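Local coordinates for protein SmhA (Serratia marcescens, PDB 7A27) that is the A component of a tripartite alpha-pore-forming toxin, which probably perforates target membranes, seen here in its soluble form, at residues Q12-M15 / A16-S20; N179-S182 / I183-G187; A162-Q165 / A166-I169; K332-I335 / S336-E340. One frame throughout, in Å; residues are numbered along the deposited sequence.

Contact 1: residues Q12-M15 / A16-S20; sequences QTLM and AMHIS
Thr13 and Met17 meet in the first turn of helix 14-37, a worked example of how an alpha-helix starts and how one carbonyl can serve two donors. Thr13 occupies the N-cap position, although its side chain makes no capping bond. Ala16, first of the second segment, lays its methyl beside the backbone here, with CB 3.9 Å from Thr13 O. Met17 N then donates to Thr13 O at 2.9 Å, and its chain, bent beyond CG, brings CE to 3.9 Å from Thr13 OG1.

His18 adds the more distinctive element. Its N reaches Leu14 O at 2.9 Å, and its ND1 reaches the same Leu14 O, also at 2.9 Å, from the opposite face of the carbonyl plane. With CG turned beside the backbone N (chi1 -84°), the imidazole turns back along the preceding turn, edge toward Leu14 O, which lies close to the ring plane, while ND1 stands 45° above that of the carbonyl. This second bond should limit rotation of a buried ring that also packs edge-to-face with Tyr80 and meets Phe345 of helix 325-358. Leu14 runs alongside the imidazole.

Ile19 continues the helix through its N to Met15 O, and Ile19 CD1 comes to 4.2 Å from Met15 CG on the side where both residues touch Ser348. At Ser20 the hydroxyl turns back, OG donating to Met17 O at 3.1 Å.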
ATOM      1  N   GLN A  12     -17.778  -4.457  11.743  1.00 68.91           N
ATOM      2  CA  GLN A  12     -16.809  -3.984  12.764  1.00 70.76           C
ATOM      3  C   GLN A  12     -15.877  -2.995  12.070  1.00 69.75           C
ATOM      4  O   GLN A  12     -16.357  -2.293  11.181  1.00 70.57           O
ATOM      5  CB  GLN A  12     -16.178  -5.209  13.438  1.00 71.54           C
ATOM      6  CG  GLN A  12     -17.266  -6.164  13.909  1.00 72.52           C
ATOM      7  CD  GLN A  12     -16.922  -6.985  15.111  1.00 72.28           C
ATOM      8  OE1 GLN A  12     -15.991  -6.698  15.837  1.00 72.49           O
ATOM      9  NE2 GLN A  12     -17.714  -8.016  15.326  1.00 75.59           N
ATOM     10  N   THR A  13     -14.591  -2.975  12.400  1.00 70.16           N
ATOM     11  CA  THR A  13     -13.640  -1.984  11.822  1.00 70.11           C
ATOM     12  C   THR A  13     -13.071  -2.477  10.487  1.00 69.84           C
ATOM     13  O   THR A  13     -12.050  -1.920  10.090  1.00 71.87           O
ATOM     14  CB  THR A  13     -12.514  -1.639  12.808  1.00 69.95           C
ATOM     15  OG1 THR A  13     -11.704  -2.799  13.013  1.00 69.22           O
ATOM     16  CG2 THR A  13     -13.042  -1.121  14.127  1.00 70.92           C
ATOM     17  N   LEU A  14     -13.697  -3.443   9.797  1.00 68.98           N
ATOM     18  CA  LEU A  14     -13.214  -3.936   8.476  1.00 67.36           C
ATOM     19  C   LEU A  14     -13.129  -2.797   7.451  1.00 67.75           C
ATOM     20  O   LEU A  14     -12.138  -2.778   6.697  1.00 65.88           O
ATOM     21  CB  LEU A  14     -14.130  -5.038   7.934  1.00 67.30           C
ATOM     22  CG  LEU A  14     -13.935  -6.441   8.511  1.00 66.22           C
ATOM     23  CD1 LEU A  14     -14.943  -7.397   7.918  1.00 66.67           C
ATOM     24  CD2 LEU A  14     -12.535  -6.978   8.239  1.00 65.46           C
ATOM     25  N   MET A  15     -14.121  -1.905   7.396  1.00 69.01           N
ATOM     26  CA  MET A  15     -14.157  -0.839   6.362  1.00 69.33           C
ATOM     27  C   MET A  15     -12.905   0.024   6.507  1.00 68.83           C
ATOM     28  O   MET A  15     -12.158   0.140   5.527  1.00 68.28           O
ATOM     29  CB  MET A  15     -15.416   0.025   6.455  1.00 70.39           C
ATOM     30  CG  MET A  15     -15.528   0.999   5.302  1.00 71.73           C
ATOM     31  SD  MET A  15     -17.134   1.809   5.167  1.00 75.06           S
ATOM     32  CE  MET A  15     -16.705   3.239   4.178  1.00 76.66           C
ATOM     33  N   ALA A  16     -12.676   0.559   7.705  1.00 69.50           N
ATOM     34  CA  ALA A  16     -11.520   1.424   8.019  1.00 70.40           C
ATOM     35  C   ALA A  16     -10.218   0.633   7.828  1.00 70.46           C
ATOM     36  O   ALA A  16      -9.263   1.154   7.252  1.00 70.22           O
ATOM     37  CB  ALA A  16     -11.645   1.945   9.425  1.00 71.22           C
ATOM     38  N   MET A  17     -10.182  -0.598   8.312  1.00 70.79           N
ATOM     39  CA  MET A  17      -8.987  -1.462   8.260  1.00 71.49           C
ATOM     40  C   MET A  17      -8.575  -1.666   6.804  1.00 70.20           C
ATOM     41  O   MET A  17      -7.376  -1.605   6.559  1.00 72.70           O
ATOM     42  CB  MET A  17      -9.243  -2.806   8.944  1.00 73.50           C
ATOM     43  CG  MET A  17      -7.978  -3.580   9.236  1.00 74.94           C
ATOM     44  SD  MET A  17      -8.130  -4.481  10.741  1.00 80.80           S
ATOM     45  CE  MET A  17      -7.943  -3.126  11.903  1.00 82.10           C
ATOM     46  N   HIS A  18      -9.521  -1.865   5.878  1.00 67.12           N
ATOM     47  CA  HIS A  18      -9.239  -2.052   4.428  1.00 65.33           C
ATOM     48  C   HIS A  18      -8.738  -0.728   3.840  1.00 64.79           C
ATOM     49  O   HIS A  18      -7.790  -0.766   3.038  1.00 66.70           O
ATOM     50  CB  HIS A  18     -10.452  -2.606   3.666  1.00 66.17           C
ATOM     51  CG  HIS A  18     -10.610  -4.093   3.709  1.00 65.75           C
ATOM     52  ND1 HIS A  18     -11.355  -4.730   4.657  1.00 64.75           N
ATOM     53  CD2 HIS A  18     -10.128  -5.075   2.912  1.00 66.39           C
ATOM     54  CE1 HIS A  18     -11.327  -6.038   4.434  1.00 65.92           C
ATOM     55  NE2 HIS A  18     -10.606  -6.279   3.359  1.00 65.31           N
ATOM     56  N   ILE A  19      -9.327   0.395   4.232  1.00 63.40           N
ATOM     57  CA  ILE A  19      -8.898   1.751   3.784  1.00 63.18           C
ATOM     58  C   ILE A  19      -7.441   2.001   4.232  1.00 64.27           C
ATOM     59  O   ILE A  19      -6.647   2.452   3.403  1.00 62.44           O
ATOM     60  CB  ILE A  19      -9.904   2.811   4.286  1.00 61.20           C
ATOM     61  CG1 ILE A  19     -11.259   2.638   3.590  1.00 61.56           C
ATOM     62  CG2 ILE A  19      -9.354   4.219   4.132  1.00 61.50           C
ATOM     63  CD1 ILE A  19     -12.359   3.535   4.105  1.00 63.01           C
ATOM     64  N   SER A  20      -7.068   1.677   5.473  1.00 66.31           N
ATOM     65  CA  SER A  20      -5.690   1.915   5.966  1.00 69.03           C
ATOM     66  C   SER A  20      -4.720   0.996   5.213  1.00 70.07           C
ATOM     67  O   SER A  20      -3.533   1.387   5.087  1.00 71.56           O
ATOM     68  CB  SER A  20      -5.551   1.788   7.467  1.00 70.96           C
ATOM     69  OG  SER A  20      -5.507   0.426   7.867  1.00 72.69           O
TER

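Contact 2: residues N179-S182 / I183-G187; sequences NIQS and IADAG
Gln181 and Asp185, one helical turn apart, are joined by a side-chain hydrogen bond in which Gln181 NE2 donates to Asp185 OD1 at 3.0 Å. The glutamine leaves the backbone with CG anti to its own N (chi1 -175°) and then bends at chi2, which swings the amide forward over the next turn; the aspartate comes to meet it obliquely. The carboxylate oxygen lies near the amide plane and is approached on its syn side, though 27° out of the carboxylate plane, the two flat groups being inclined by 49°. Such an i to i+4 pair ties adjacent turns of a helix surface together and probably limits the rotation of both polar ends.

Behind it stands the backbone bonding of the alpha-helix. Asp185 N donates to Gln181 O at 3.1 Å, and Ala184 N to Ile180 O at 2.9 Å, whereas the bond from Ala186 N to Ser182 O, at 3.4 Å, is weak.

Further out, the side chain of Ala184 lies about 9 Å from that of Asn359, a calcium-binding residue, though no calcium is bound to this chain. The amide of Asn179 is gripped by Glu252 and Asn256 of helix 247-268, against which Ile183 packs through Ala249, Val250 and Leu253. Ile183 also touches Leu197, just before strand 198-206, and Ala238, just after its antiparallel partner 230-237. Along helix 14-37, Leu27 meets Gln181 and Ala184, while Tyr31 meets Ile180.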
ATOM      1  N   ASN A 179       6.789  15.020   1.351  1.00 69.63           N
ATOM      2  CA  ASN A 179       5.957  15.727   0.348  1.00 69.88           C
ATOM      3  C   ASN A 179       5.102  14.710  -0.412  1.00 67.93           C
ATOM      4  O   ASN A 179       3.887  14.917  -0.491  1.00 68.50           O
ATOM      5  CB  ASN A 179       6.805  16.528  -0.638  1.00 72.23           C
ATOM      6  CG  ASN A 179       7.484  17.748  -0.036  1.00 74.39           C
ATOM      7  OD1 ASN A 179       8.510  18.196  -0.553  1.00 75.84           O
ATOM      8  ND2 ASN A 179       6.921  18.300   1.031  1.00 74.09           N
ATOM      9  N   ILE A 180       5.707  13.651  -0.953  1.00 65.85           N
ATOM     10  CA  ILE A 180       4.971  12.610  -1.736  1.00 64.11           C
ATOM     11  C   ILE A 180       3.846  12.066  -0.863  1.00 64.39           C
ATOM     12  O   ILE A 180       2.692  12.054  -1.332  1.00 65.25           O
ATOM     13  CB  ILE A 180       5.895  11.490  -2.233  1.00 61.55           C
ATOM     14  CG1 ILE A 180       6.929  12.037  -3.217  1.00 62.26           C
ATOM     15  CG2 ILE A 180       5.078  10.378  -2.857  1.00 60.10           C
ATOM     16  CD1 ILE A 180       8.029  11.061  -3.569  1.00 62.26           C
ATOM     17  N   GLN A 181       4.175  11.674   0.369  1.00 64.11           N
ATOM     18  CA  GLN A 181       3.194  11.115   1.323  1.00 65.31           C
ATOM     19  C   GLN A 181       2.024  12.094   1.463  1.00 66.10           C
ATOM     20  O   GLN A 181       0.866  11.629   1.420  1.00 64.60           O
ATOM     21  CB  GLN A 181       3.868  10.794   2.655  1.00 66.85           C
ATOM     22  CG  GLN A 181       2.954  10.105   3.657  1.00 68.40           C
ATOM     23  CD  GLN A 181       2.519   8.723   3.225  1.00 68.11           C
ATOM     24  OE1 GLN A 181       3.332   7.833   2.933  1.00 66.41           O
ATOM     25  NE2 GLN A 181       1.205   8.552   3.220  1.00 69.47           N
ATOM     26  N   SER A 182       2.295  13.399   1.572  1.00 67.12           N
ATOM     27  CA  SER A 182       1.249  14.446   1.751  1.00 68.51           C
ATOM     28  C   SER A 182       0.318  14.493   0.532  1.00 68.85           C
ATOM     29  O   SER A 182      -0.913  14.685   0.728  1.00 68.22           O
ATOM     30  CB  SER A 182       1.847  15.818   2.050  1.00 68.75           C
ATOM     31  OG  SER A 182       2.328  15.902   3.383  1.00 67.26           O
ATOM     32  N   ILE A 183       0.897  14.342  -0.665  1.00 70.17           N
ATOM     33  CA  ILE A 183       0.205  14.401  -1.987  1.00 70.77           C
ATOM     34  C   ILE A 183      -0.677  13.161  -2.146  1.00 70.92           C
ATOM     35  O   ILE A 183      -1.855  13.306  -2.568  1.00 73.46           O
ATOM     36  CB  ILE A 183       1.238  14.521  -3.126  1.00 69.91           C
ATOM     37  CG1 ILE A 183       1.925  15.889  -3.104  1.00 70.09           C
ATOM     38  CG2 ILE A 183       0.585  14.236  -4.473  1.00 71.19           C
ATOM     39  CD1 ILE A 183       3.138  15.982  -3.981  1.00 69.71           C
ATOM     40  N   ALA A 184      -0.112  11.992  -1.851  1.00 69.58           N
ATOM     41  CA  ALA A 184      -0.820  10.704  -1.961  1.00 69.66           C
ATOM     42  C   ALA A 184      -2.047  10.716  -1.038  1.00 69.92           C
ATOM     43  O   ALA A 184      -3.102  10.226  -1.491  1.00 70.56           O
ATOM     44  CB  ALA A 184       0.125   9.573  -1.658  1.00 68.15           C
ATOM     45  N   ASP A 185      -1.917  11.274   0.177  1.00 70.77           N
ATOM     46  CA  ASP A 185      -3.018  11.341   1.181  1.00 71.54           C
ATOM     47  C   ASP A 185      -4.199  12.130   0.587  1.00 72.08           C
ATOM     48  O   ASP A 185      -5.363  11.675   0.733  1.00 70.93           O
ATOM     49  CB  ASP A 185      -2.611  12.032   2.493  1.00 72.25           C
ATOM     50  CG  ASP A 185      -1.586  11.347   3.381  1.00 72.19           C
ATOM     51  OD1 ASP A 185      -1.307  10.153   3.142  1.00 71.62           O
ATOM     52  OD2 ASP A 185      -1.088  12.046   4.320  1.00 71.97           O
ATOM     53  N   ALA A 186      -3.895  13.276  -0.034  1.00 72.96           N
ATOM     54  CA  ALA A 186      -4.866  14.204  -0.647  1.00 74.73           C
ATOM     55  C   ALA A 186      -5.547  13.533  -1.840  1.00 75.45           C
ATOM     56  O   ALA A 186      -6.777  13.698  -1.969  1.00 77.22           O
ATOM     57  CB  ALA A 186      -4.169  15.464  -1.057  1.00 75.51           C
ATOM     58  N   GLY A 187      -4.788  12.816  -2.675  1.00 75.09           N
ATOM     59  CA  GLY A 187      -5.337  12.071  -3.826  1.00 75.83           C
ATOM     60  C   GLY A 187      -6.268  10.944  -3.376  1.00 74.76           C
ATOM     61  O   GLY A 187      -7.348  10.750  -3.986  1.00 75.97           O
TER

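Contact 3: residues A162-Q165 / A166-I169; sequences AKQQ and AQTI
Ala162 O receives Ala166 N at 2.9 Å and Lys163 O receives Gln167 N at 2.9 Å, so the two segments follow each other as consecutive turns of one alpha-helix, whose bonding weakens at Ile169 N to Gln165 O, 3.4 Å. The side chains add a polar surface to this framework. Gln164 sends its chain forward, CG anti to the backbone N and bent at chi2, until NE2 donates to Gln167 OE1 at 3.2 Å. The two amides stand almost at right angles, 81° between planes. NE2 stands 47° above the plane of the accepting carbonyl, not on a lone pair, and the bond is also bent at the hydrogen (136°).

This lies close to the start of helix 160-188, in the elongated helical bundle of the toxin. The same Gln164 is engaged through its backbone as well: Thr168 OG1 donates to Gln164 O at 3.0 Å, beside the bond from Thr168 N at 2.9 Å, so a threonine hydroxyl is satisfied within the helix. On the buried flank, Ala166 and Ile169 both touch Lys278 of helix 272-299. Ile169 also reaches Ala263, Tyr264 and Leu267 of helix 247-268.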
ATOM      1  N   ALA A 162      32.717  16.744   0.900  1.00 92.57           N
ATOM      2  CA  ALA A 162      31.927  15.665   0.259  1.00 88.88           C
ATOM      3  C   ALA A 162      30.872  15.133   1.230  1.00 86.85           C
ATOM      4  O   ALA A 162      29.762  14.819   0.761  1.00 82.45           O
ATOM      5  CB  ALA A 162      32.827  14.556  -0.213  1.00 89.14           C
ATOM      6  N   LYS A 163      31.212  15.001   2.518  1.00 88.15           N
ATOM      7  CA  LYS A 163      30.255  14.525   3.546  1.00 88.30           C
ATOM      8  C   LYS A 163      29.082  15.496   3.615  1.00 88.63           C
ATOM      9  O   LYS A 163      27.954  15.011   3.798  1.00 86.44           O
ATOM     10  CB  LYS A 163      30.877  14.397   4.936  1.00 90.31           C
ATOM     11  CG  LYS A 163      31.742  13.165   5.148  1.00 91.87           C
ATOM     12  CD  LYS A 163      32.105  12.942   6.605  1.00 93.74           C
ATOM     13  CE  LYS A 163      33.064  11.789   6.815  1.00 95.11           C
ATOM     14  NZ  LYS A 163      33.700  11.846   8.154  1.00 97.85           N
ATOM     15  N   GLN A 164      29.337  16.805   3.478  1.00 91.21           N
ATOM     16  CA  GLN A 164      28.273  17.846   3.554  1.00 91.30           C
ATOM     17  C   GLN A 164      27.397  17.726   2.306  1.00 88.97           C
ATOM     18  O   GLN A 164      26.161  17.776   2.462  1.00 89.12           O
ATOM     19  CB  GLN A 164      28.838  19.266   3.726  1.00 93.09           C
ATOM     20  CG  GLN A 164      27.780  20.325   4.033  1.00 92.49           C
ATOM     21  CD  GLN A 164      27.029  20.079   5.323  1.00 93.06           C
ATOM     22  OE1 GLN A 164      27.578  20.110   6.429  1.00 94.62           O
ATOM     23  NE2 GLN A 164      25.736  19.851   5.180  1.00 91.84           N
ATOM     24  N   GLN A 165      28.009  17.553   1.133  1.00 86.99           N
ATOM     25  CA  GLN A 165      27.275  17.394  -0.150  1.00 84.95           C
ATOM     26  C   GLN A 165      26.386  16.150  -0.065  1.00 81.70           C
ATOM     27  O   GLN A 165      25.258  16.217  -0.568  1.00 81.32           O
ATOM     28  CB  GLN A 165      28.252  17.313  -1.317  1.00 85.71           C
ATOM     29  CG  GLN A 165      28.896  18.651  -1.627  1.00 88.19           C
ATOM     30  CD  GLN A 165      30.137  18.528  -2.475  1.00 89.93           C
ATOM     31  OE1 GLN A 165      30.679  17.448  -2.681  1.00 90.28           O
ATOM     32  NE2 GLN A 165      30.607  19.657  -2.974  1.00 92.69           N
ATOM     33  N   ALA A 166      26.868  15.089   0.584  1.00 80.31           N
ATOM     34  CA  ALA A 166      26.151  13.809   0.761  1.00 79.26           C
ATOM     35  C   ALA A 166      24.990  13.978   1.743  1.00 79.09           C
ATOM     36  O   ALA A 166      23.940  13.343   1.510  1.00 75.51           O
ATOM     37  CB  ALA A 166      27.090  12.727   1.239  1.00 80.04           C
ATOM     38  N   GLN A 167      25.193  14.745   2.825  1.00 81.00           N
ATOM     39  CA  GLN A 167      24.156  14.981   3.863  1.00 80.81           C
ATOM     40  C   GLN A 167      23.049  15.828   3.235  1.00 79.61           C
ATOM     41  O   GLN A 167      21.880  15.496   3.451  1.00 79.29           O
ATOM     42  CB  GLN A 167      24.737  15.658   5.099  1.00 83.77           C
ATOM     43  CG  GLN A 167      23.879  15.527   6.355  1.00 85.09           C
ATOM     44  CD  GLN A 167      24.169  16.677   7.300  1.00 89.21           C
ATOM     45  OE1 GLN A 167      23.988  17.846   6.942  1.00 90.36           O
ATOM     46  NE2 GLN A 167      24.647  16.368   8.505  1.00 91.42           N
ATOM     47  N   THR A 168      23.402  16.865   2.469  1.00 78.94           N
ATOM     48  CA  THR A 168      22.431  17.746   1.764  1.00 77.46           C
ATOM     49  C   THR A 168      21.477  16.856   0.965  1.00 76.66           C
ATOM     50  O   THR A 168      20.258  17.071   1.059  1.00 78.51           O
ATOM     51  CB  THR A 168      23.120  18.774   0.859  1.00 76.42           C
ATOM     52  OG1 THR A 168      23.948  19.596   1.680  1.00 77.62           O
ATOM     53  CG2 THR A 168      22.136  19.651   0.120  1.00 75.59           C
ATOM     54  N   ILE A 169      22.024  15.874   0.246  1.00 75.25           N
ATOM     55  CA  ILE A 169      21.251  14.902  -0.581  1.00 73.98           C
ATOM     56  C   ILE A 169      20.371  14.046   0.339  1.00 73.83           C
ATOM     57  O   ILE A 169      19.168  13.972   0.086  1.00 71.58           O
ATOM     58  CB  ILE A 169      22.207  14.071  -1.458  1.00 73.74           C
ATOM     59  CG1 ILE A 169      22.777  14.937  -2.586  1.00 74.84           C
ATOM     60  CG2 ILE A 169      21.529  12.817  -1.995  1.00 73.11           C
ATOM     61  CD1 ILE A 169      23.909  14.299  -3.339  1.00 75.57           C
TER

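Contact 4: residues K332-I335 / S336-E340; sequences KQII and SLNAE
Lys332 O accepts Ser336 N at 2.8 Å and Ile335 O accepts Ala339 N at 2.9 Å, the regular i to i+4 bonding that carries the alpha-helix through both segments. Leu337 N likewise reaches Gln333 O. Against that background the side chains show how differently neighbouring residues can use the same backbone.

Asn338 folds back along its own helix: with CG beside the backbone N (chi1 -77°), ND2 comes to 2.9 Å from Ile334 O in a weak, strongly bent bond, while Asn338 N donates to the same oxygen at 3.3 Å. Ile334 runs alongside the asparagine, its CG2 3.7 Å from ND2. The other end of that amide, OD1, takes a hydrogen bond from Lys341, the stronger polar partner of this buried side chain; the bond to Ile334 O adds a weak second tie.

All this belongs to helix 325-358, one of the long helices of the bundle, and this portion of it packs against the end of helix 48-96. Ile335, Ser336 and Ala339 touch Asn94 there, and Ile335 also meets Val93 and, in the loop just beyond, Tyr97; Ile334 instead touches Ile7 in the N-terminal loop.

On the exposed flank Gln333, bent at chi2 (59°), passes slantwise over Leu337, laying NE2 over the leucine branch point at 3.5 Å from Leu337 CG. Ser336 OG turns to Gln333 O at 3.4 Å, a weak bond.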
ATOM      1  N   LYS A 332     -35.695  -8.567  12.197  1.00 87.63           N
ATOM      2  CA  LYS A 332     -35.726  -8.066  10.797  1.00 89.09           C
ATOM      3  C   LYS A 332     -35.013  -6.704  10.752  1.00 89.33           C
ATOM      4  O   LYS A 332     -34.229  -6.453   9.797  1.00 87.25           O
ATOM      5  CB  LYS A 332     -37.159  -7.937  10.268  1.00 91.66           C
ATOM      6  CG  LYS A 332     -37.220  -7.191   8.940  1.00 93.31           C
ATOM      7  CD  LYS A 332     -38.469  -7.220   8.121  1.00 95.91           C
ATOM      8  CE  LYS A 332     -38.209  -6.434   6.853  1.00 96.79           C
ATOM      9  NZ  LYS A 332     -39.171  -6.770   5.784  1.00 99.82           N
ATOM     10  N   GLN A 333     -35.320  -5.867  11.749  1.00 91.16           N
ATOM     11  CA  GLN A 333     -34.795  -4.494  11.954  1.00 91.73           C
ATOM     12  C   GLN A 333     -33.272  -4.554  12.201  1.00 86.99           C
ATOM     13  O   GLN A 333     -32.535  -3.835  11.491  1.00 84.32           O
ATOM     14  CB  GLN A 333     -35.619  -3.849  13.080  1.00 97.58           C
ATOM     15  CG  GLN A 333     -34.988  -2.623  13.739  1.00100.38           C
ATOM     16  CD  GLN A 333     -34.723  -1.524  12.740  1.00103.62           C
ATOM     17  OE1 GLN A 333     -35.312  -1.497  11.657  1.00106.81           O
ATOM     18  NE2 GLN A 333     -33.833  -0.610  13.103  1.00103.76           N
ATOM     19  N   ILE A 334     -32.817  -5.405  13.130  1.00 83.79           N
ATOM     20  CA  ILE A 334     -31.374  -5.568  13.486  1.00 81.13           C
ATOM     21  C   ILE A 334     -30.615  -6.001  12.218  1.00 80.71           C
ATOM     22  O   ILE A 334     -29.504  -5.469  11.974  1.00 78.21           O
ATOM     23  CB  ILE A 334     -31.133  -6.577  14.637  1.00 79.61           C
ATOM     24  CG1 ILE A 334     -31.900  -6.320  15.936  1.00 80.51           C
ATOM     25  CG2 ILE A 334     -29.645  -6.682  14.913  1.00 77.73           C
ATOM     26  CD1 ILE A 334     -31.378  -5.240  16.848  1.00 81.07           C
ATOM     27  N   ILE A 335     -31.188  -6.919  11.427  1.00 81.50           N
ATOM     28  CA  ILE A 335     -30.556  -7.463  10.185  1.00 80.31           C
ATOM     29  C   ILE A 335     -30.567  -6.407   9.067  1.00 79.75           C
ATOM     30  O   ILE A 335     -29.498  -6.211   8.431  1.00 78.34           O
ATOM     31  CB  ILE A 335     -31.222  -8.785   9.762  1.00 81.75           C
ATOM     32  CG1 ILE A 335     -30.897  -9.897  10.757  1.00 81.85           C
ATOM     33  CG2 ILE A 335     -30.805  -9.175   8.356  1.00 81.59           C
ATOM     34  CD1 ILE A 335     -31.685 -11.168  10.522  1.00 83.50           C
ATOM     35  N   SER A 336     -31.705  -5.744   8.831  1.00 80.27           N
ATOM     36  CA  SER A 336     -31.828  -4.709   7.771  1.00 80.81           C
ATOM     37  C   SER A 336     -30.780  -3.606   7.981  1.00 78.23           C
ATOM     38  O   SER A 336     -30.228  -3.143   6.972  1.00 76.56           O
ATOM     39  CB  SER A 336     -33.221  -4.137   7.691  1.00 83.62           C
ATOM     40  OG  SER A 336     -33.322  -2.890   8.365  1.00 85.86           O
ATOM     41  N   LEU A 337     -30.540  -3.203   9.233  1.00 77.69           N
ATOM     42  CA  LEU A 337     -29.572  -2.128   9.601  1.00 77.93           C
ATOM     43  C   LEU A 337     -28.140  -2.581   9.294  1.00 74.64           C
ATOM     44  O   LEU A 337     -27.349  -1.781   8.747  1.00 71.80           O
ATOM     45  CB  LEU A 337     -29.657  -1.774  11.099  1.00 79.32           C
ATOM     46  CG  LEU A 337     -30.628  -0.704  11.594  1.00 82.51           C
ATOM     47  CD1 LEU A 337     -30.021  -0.033  12.830  1.00 82.21           C
ATOM     48  CD2 LEU A 337     -30.954   0.341  10.524  1.00 84.41           C
ATOM     49  N   ASN A 338     -27.808  -3.812   9.680  1.00 73.39           N
ATOM     50  CA  ASN A 338     -26.450  -4.371   9.494  1.00 72.22           C
ATOM     51  C   ASN A 338     -26.209  -4.600   7.992  1.00 72.91           C
ATOM     52  O   ASN A 338     -25.051  -4.460   7.566  1.00 71.89           O
ATOM     53  CB  ASN A 338     -26.243  -5.541  10.445  1.00 70.78           C
ATOM     54  CG  ASN A 338     -25.980  -5.067  11.861  1.00 70.08           C
ATOM     55  OD1 ASN A 338     -25.032  -4.316  12.096  1.00 70.26           O
ATOM     56  ND2 ASN A 338     -26.780  -5.517  12.814  1.00 69.29           N
ATOM     57  N   ALA A 339     -27.256  -4.852   7.202  1.00 74.32           N
ATOM     58  CA  ALA A 339     -27.148  -4.998   5.731  1.00 74.76           C
ATOM     59  C   ALA A 339     -26.651  -3.688   5.121  1.00 74.62           C
ATOM     60  O   ALA A 339     -25.703  -3.737   4.316  1.00 73.03           O
ATOM     61  CB  ALA A 339     -28.470  -5.401   5.140  1.00 77.11           C
ATOM     62  N   GLU A 340     -27.273  -2.566   5.497  1.00 77.36           N
ATOM     63  CA  GLU A 340     -26.913  -1.203   5.009  1.00 78.62           C
ATOM     64  C   GLU A 340     -25.423  -0.972   5.269  1.00 74.64           C
ATOM     65  O   GLU A 340     -24.758  -0.413   4.386  1.00 74.23           O
ATOM     66  CB  GLU A 340     -27.747  -0.102   5.672  1.00 81.94           C
ATOM     67  CG  GLU A 340     -29.206  -0.101   5.215  1.00 87.41           C
ATOM     68  CD  GLU A 340     -30.188   0.818   5.944  1.00 91.68           C
ATOM     69  OE1 GLU A 340     -31.415   0.464   5.987  1.00 93.24           O
ATOM     70  OE2 GLU A 340     -29.750   1.898   6.456  1.00 92.22           O
TER

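In the fold
Along the chain the order is contact 1, contact 3, contact 2, contact 4, and none touches another. Contacts 2 and 3 share helix 160-188, with centres about 27 Å apart; contact 1 opens helix 14-37 and contact 4 lies on helix 325-358. Contacts 3 and 4 fall on opposite sides of the chain's centre, their centres about 61 Å apart, a measure of how elongated the bundle is. Neighbouring helices bridge the gaps: contact 1 packs on a later part of the helix bearing contact 4, and contact 2 on a later part of the helix that contact 1 begins. Local bonding probably steadies single turns, while helix 14-37 packs against both 160-188 and 325-358.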